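Local atomic coordinates of PaxB (Photorhabdus luminescens, PDB entry 6EK4), a protein that is probably one component of a two-component alpha-helical pore-forming toxin related to YaxAB, acting with a partner subunit to perforate membranes. Residues V12-L22 against Q301-F312. Residues are numbered along the deposited sequence; the frame is centred on the assembly and turned at random.
Sequences VVYPEINVKTL and QAAKLEQAWNIF
Ile17 lays its CD1 on the backbone of Lys304 and Leu305, 3.7 Å from Leu305 CD2, in the apolar part of this contact, where an extended N-terminal strap, residues 12-18, runs antiparallel along residues 301-312 of helix 247-321 before turning into a helix of its own. Beyond the turn, Leu22 and Leu305 meet tip to tip through their CD1 atoms, while Gln301 CB lies against the flank of Leu22. Pro15 rests over Lys304 CB and Ala308 CB, and Ile311 CG2 fills the angle between Val12 CG1 and the edge of the Tyr14 ring.

The aromatic pair is edge-to-face: Phe312 CE1 stands 3.4 Å above the centre of the Tyr14 ring, with the planes at 55°.

One hydrogen bond joins the segments, from Asn18 N to Gln301 OE1 (2.7 Å), the donor lying well above the amide plane. A bend at chi2 (-62°) folds the Gln301 amide back to the strap. Asn18 is also the N-cap of helix 19-35, its OD1 weakly accepting from Lys20 N and Thr21 N; the bond to Gln301 thus meets the chain at the residue that caps the helix.

Helix 326-348 flanks the strap, with Gln346 bonding to Ile17 O and Val19 N; Tyr14 OH bonds to Gln315 further along helix 247-321, and helix 42-73 packs on Leu22 and Leu305 within this elongated helical bundle.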
loop_
_atom_site.group_PDB
_atom_site.type_symbol
_atom_site.label_atom_id
_atom_site.label_comp_id
_atom_site.label_asym_id
_atom_site.label_seq_id
_atom_site.Cartn_x
_atom_site.Cartn_y
_atom_site.Cartn_z
ATOM N N VAL A 12 12.687 -36.339 0.364
ATOM C CA VAL A 12 12.410 -35.061 1.088
ATOM C C VAL A 12 13.042 -33.880 0.353
ATOM O O VAL A 12 14.180 -33.969 -0.112
ATOM C CB VAL A 12 12.955 -35.095 2.535
ATOM C CG1 VAL A 12 12.586 -33.817 3.278
ATOM C CG2 VAL A 12 12.433 -36.318 3.278
ATOM N N VAL A 13 12.299 -32.780 0.256
ATOM C CA VAL A 13 12.793 -31.554 -0.373
ATOM C C VAL A 13 12.562 -30.364 0.558
ATOM O O VAL A 13 11.498 -30.242 1.166
ATOM C CB VAL A 13 12.127 -31.305 -1.752
ATOM C CG1 VAL A 13 10.628 -31.049 -1.617
ATOM C CG2 VAL A 13 12.806 -30.151 -2.478
ATOM N N TYR A 14 13.571 -29.500 0.673
ATOM C CA TYR A 14 13.473 -28.304 1.506
ATOM C C TYR A 14 12.818 -27.167 0.718
ATOM O O TYR A 14 13.006 -27.074 -0.496
ATOM C CB TYR A 14 14.855 -27.854 1.993
ATOM C CG TYR A 14 15.646 -28.886 2.785
ATOM C CD1 TYR A 14 15.011 -29.824 3.601
ATOM C CD2 TYR A 14 17.038 -28.893 2.744
ATOM C CE1 TYR A 14 15.742 -30.751 4.329
ATOM C CE2 TYR A 14 17.774 -29.814 3.470
ATOM C CZ TYR A 14 17.124 -30.741 4.261
ATOM O OH TYR A 14 17.858 -31.655 4.981
ATOM N N PRO A 15 12.046 -26.299 1.401
ATOM C CA PRO A 15 11.444 -25.150 0.713
ATOM C C PRO A 15 12.472 -24.106 0.274
ATOM O O PRO A 15 13.457 -23.882 0.975
ATOM C CB PRO A 15 10.511 -24.541 1.774
ATOM C CG PRO A 15 10.343 -25.588 2.819
ATOM C CD PRO A 15 11.604 -26.391 2.805
ATOM N N GLU A 16 12.238 -23.479 -0.878
ATOM C CA GLU A 16 13.058 -22.355 -1.326
ATOM C C GLU A 16 12.509 -21.083 -0.688
ATOM O O GLU A 16 11.374 -20.689 -0.959
ATOM C CB GLU A 16 13.047 -22.243 -2.856
ATOM C CG GLU A 16 14.042 -21.236 -3.436
ATOM C CD GLU A 16 15.490 -21.715 -3.423
ATOM O OE1 GLU A 16 16.351 -20.996 -3.976
ATOM O OE2 GLU A 16 15.781 -22.799 -2.870
ATOM N N ILE A 17 13.315 -20.454 0.165
ATOM C CA ILE A 17 12.887 -19.287 0.932
ATOM C C ILE A 17 13.710 -18.062 0.539
ATOM O O ILE A 17 14.939 -18.121 0.487
ATOM C CB ILE A 17 13.026 -19.527 2.453
ATOM C CG1 ILE A 17 12.415 -20.882 2.835
ATOM C CG2 ILE A 17 12.361 -18.401 3.239
ATOM C CD1 ILE A 17 12.480 -21.208 4.313
ATOM N N ASN A 18 13.017 -16.962 0.256
ATOM C CA ASN A 18 13.651 -15.676 -0.012
ATOM C C ASN A 18 13.413 -14.746 1.178
ATOM O O ASN A 18 12.329 -14.180 1.328
ATOM C CB ASN A 18 13.092 -15.067 -1.305
ATOM C CG ASN A 18 13.943 -13.925 -1.839
ATOM O OD1 ASN A 18 14.633 -13.238 -1.086
ATOM N ND2 ASN A 18 13.893 -13.716 -3.150
ATOM N N VAL A 19 14.427 -14.602 2.027
ATOM C CA VAL A 19 14.323 -13.756 3.222
ATOM C C VAL A 19 14.348 -12.255 2.908
ATOM O O VAL A 19 13.952 -11.442 3.745
ATOM C CB VAL A 19 15.414 -14.087 4.270
ATOM C CG1 VAL A 19 15.189 -15.480 4.841
ATOM C CG2 VAL A 19 16.816 -13.957 3.684
ATOM N N LYS A 20 14.818 -11.893 1.713
ATOM C CA LYS A 20 14.765 -10.503 1.249
ATOM C C LYS A 20 13.319 -10.092 0.984
ATOM O O LYS A 20 12.889 -9.016 1.397
ATOM C CB LYS A 20 15.606 -10.312 -0.018
ATOM C CG LYS A 20 15.846 -8.855 -0.386
ATOM C CD LYS A 20 16.592 -8.718 -1.703
ATOM C CE LYS A 20 16.927 -7.267 -1.998
ATOM N NZ LYS A 20 17.345 -7.059 -3.413
ATOM N N THR A 21 12.577 -10.956 0.295
ATOM C CA THR A 21 11.149 -10.744 0.061
ATOM C C THR A 21 10.379 -10.666 1.383
ATOM O O THR A 21 9.410 -9.910 1.501
ATOM C CB THR A 21 10.561 -11.871 -0.814
ATOM O OG1 THR A 21 11.264 -11.922 -2.062
ATOM C CG2 THR A 21 9.078 -11.645 -1.083
ATOM N N LEU A 22 10.822 -11.444 2.370
ATOM C CA LEU A 22 10.228 -11.437 3.706
ATOM C C LEU A 22 10.511 -10.110 4.410
ATOM O O LEU A 22 9.591 -9.453 4.892
ATOM C CB LEU A 22 10.773 -12.607 4.541
ATOM C CG LEU A 22 9.958 -13.080 5.751
ATOM C CD1 LEU A 22 10.546 -14.372 6.300
ATOM C CD2 LEU A 22 9.876 -12.026 6.849
ATOM N N GLN A 301 6.748 -16.571 3.043
ATOM C CA GLN A 301 8.148 -16.822 3.380
ATOM C C GLN A 301 8.284 -17.281 4.830
ATOM O O GLN A 301 9.128 -18.122 5.142
ATOM C CB GLN A 301 8.990 -15.562 3.163
ATOM C CG GLN A 301 8.975 -15.020 1.740
ATOM C CD GLN A 301 9.553 -15.987 0.725
ATOM O OE1 GLN A 301 10.410 -16.810 1.049
ATOM N NE2 GLN A 301 9.094 -15.883 -0.515
ATOM N N ALA A 302 7.451 -16.727 5.709
ATOM C CA ALA A 302 7.468 -17.077 7.131
ATOM C C ALA A 302 6.997 -18.510 7.369
ATOM O O ALA A 302 7.553 -19.220 8.209
ATOM C CB ALA A 302 6.605 -16.109 7.924
ATOM N N ALA A 303 5.966 -18.923 6.635
ATOM C CA ALA A 303 5.428 -20.277 6.749
ATOM C C ALA A 303 6.436 -21.327 6.280
ATOM O O ALA A 303 6.473 -22.438 6.814
ATOM C CB ALA A 303 4.133 -20.401 5.963
ATOM N N LYS A 304 7.250 -20.971 5.287
ATOM C CA LYS A 304 8.277 -21.874 4.770
ATOM C C LYS A 304 9.428 -22.082 5.761
ATOM O O LYS A 304 10.065 -23.135 5.756
ATOM C CB LYS A 304 8.816 -21.369 3.427
ATOM C CG LYS A 304 7.832 -21.509 2.275
ATOM C CD LYS A 304 8.351 -20.842 1.010
ATOM C CE LYS A 304 7.324 -20.889 -0.111
ATOM N NZ LYS A 304 7.852 -20.325 -1.383
ATOM N N LEU A 305 9.693 -21.081 6.601
ATOM C CA LEU A 305 10.685 -21.214 7.672
ATOM C C LEU A 305 10.196 -22.191 8.740
ATOM O O LEU A 305 10.941 -23.069 9.174
ATOM C CB LEU A 305 10.991 -19.854 8.308
ATOM C CG LEU A 305 11.760 -18.851 7.443
ATOM C CD1 LEU A 305 11.634 -17.448 8.014
ATOM C CD2 LEU A 305 13.224 -19.246 7.319
ATOM N N GLU A 306 8.941 -22.030 9.156
ATOM C CA GLU A 306 8.300 -22.957 10.091
ATOM C C GLU A 306 8.303 -24.380 9.529
ATOM O O GLU A 306 8.605 -25.340 10.242
ATOM C CB GLU A 306 6.858 -22.517 10.371
ATOM C CG GLU A 306 6.149 -23.318 11.456
ATOM C CD GLU A 306 4.656 -23.041 11.524
ATOM O OE1 GLU A 306 4.185 -22.072 10.887
ATOM O OE2 GLU A 306 3.947 -23.798 12.221
ATOM N N GLN A 307 7.958 -24.502 8.250
ATOM C CA GLN A 307 7.932 -25.794 7.566
ATOM C C GLN A 307 9.323 -26.422 7.521
ATOM O O GLN A 307 9.477 -27.614 7.786
ATOM C CB GLN A 307 7.380 -25.629 6.144
ATOM C CG GLN A 307 7.137 -26.934 5.401
ATOM C CD GLN A 307 6.589 -26.723 4.001
ATOM O OE1 GLN A 307 6.006 -25.681 3.697
ATOM N NE2 GLN A 307 6.775 -27.715 3.137
ATOM N N ALA A 308 10.328 -25.613 7.191
ATOM C CA ALA A 308 11.712 -26.080 7.109
ATOM C C ALA A 308 12.195 -26.692 8.424
ATOM O O ALA A 308 12.792 -27.769 8.425
ATOM C CB ALA A 308 12.631 -24.940 6.692
ATOM N N TRP A 309 11.923 -26.017 9.538
ATOM C CA TRP A 309 12.396 -26.485 10.845
ATOM C C TRP A 309 11.673 -27.757 11.293
ATOM O O TRP A 309 12.287 -28.636 11.899
ATOM C CB TRP A 309 12.271 -25.396 11.923
ATOM C CG TRP A 309 12.797 -24.029 11.536
ATOM C CD1 TRP A 309 12.294 -22.826 11.939
ATOM C CD2 TRP A 309 13.906 -23.727 10.672
ATOM N NE1 TRP A 309 13.017 -21.798 11.390
ATOM C CE2 TRP A 309 14.011 -22.322 10.607
ATOM C CE3 TRP A 309 14.820 -24.506 9.948
ATOM C CZ2 TRP A 309 14.991 -21.678 9.850
ATOM C CZ3 TRP A 309 15.794 -23.863 9.196
ATOM C CH2 TRP A 309 15.871 -22.464 9.155
ATOM N N ASN A 310 10.378 -27.853 10.999
ATOM C CA ASN A 310 9.614 -29.071 11.292
ATOM C C ASN A 310 10.030 -30.244 10.399
ATOM O O ASN A 310 9.998 -31.398 10.831
ATOM C CB ASN A 310 8.104 -28.819 11.177
ATOM C CG ASN A 310 7.526 -28.138 12.407
ATOM O OD1 ASN A 310 7.989 -28.348 13.530
ATOM N ND2 ASN A 310 6.496 -27.326 12.201
ATOM N N ILE A 311 10.414 -29.942 9.159
ATOM C CA ILE A 311 11.000 -30.939 8.260
ATOM C C ILE A 311 12.361 -31.385 8.798
ATOM O O ILE A 311 12.637 -32.582 8.883
ATOM C CB ILE A 311 11.143 -30.396 6.818
ATOM C CG1 ILE A 311 9.776 -30.388 6.127
ATOM C CG2 ILE A 311 12.128 -31.235 6.006
ATOM C CD1 ILE A 311 9.737 -29.603 4.833
ATOM N N PHE A 312 13.198 -30.412 9.153
ATOM C CA PHE A 312 14.519 -30.674 9.736
ATOM C C PHE A 312 14.432 -31.557 10.980
ATOM O O PHE A 312 15.249 -32.459 11.165
ATOM C CB PHE A 312 15.207 -29.352 10.110
ATOM C CG PHE A 312 15.919 -28.671 8.967
ATOM C CD1 PHE A 312 15.487 -28.807 7.650
ATOM C CD2 PHE A 312 17.018 -27.859 9.222
ATOM C CE1 PHE A 312 16.150 -28.164 6.618
ATOM C CE2 PHE A 312 17.681 -27.214 8.193
ATOM C CZ PHE A 312 17.247 -27.368 6.890
#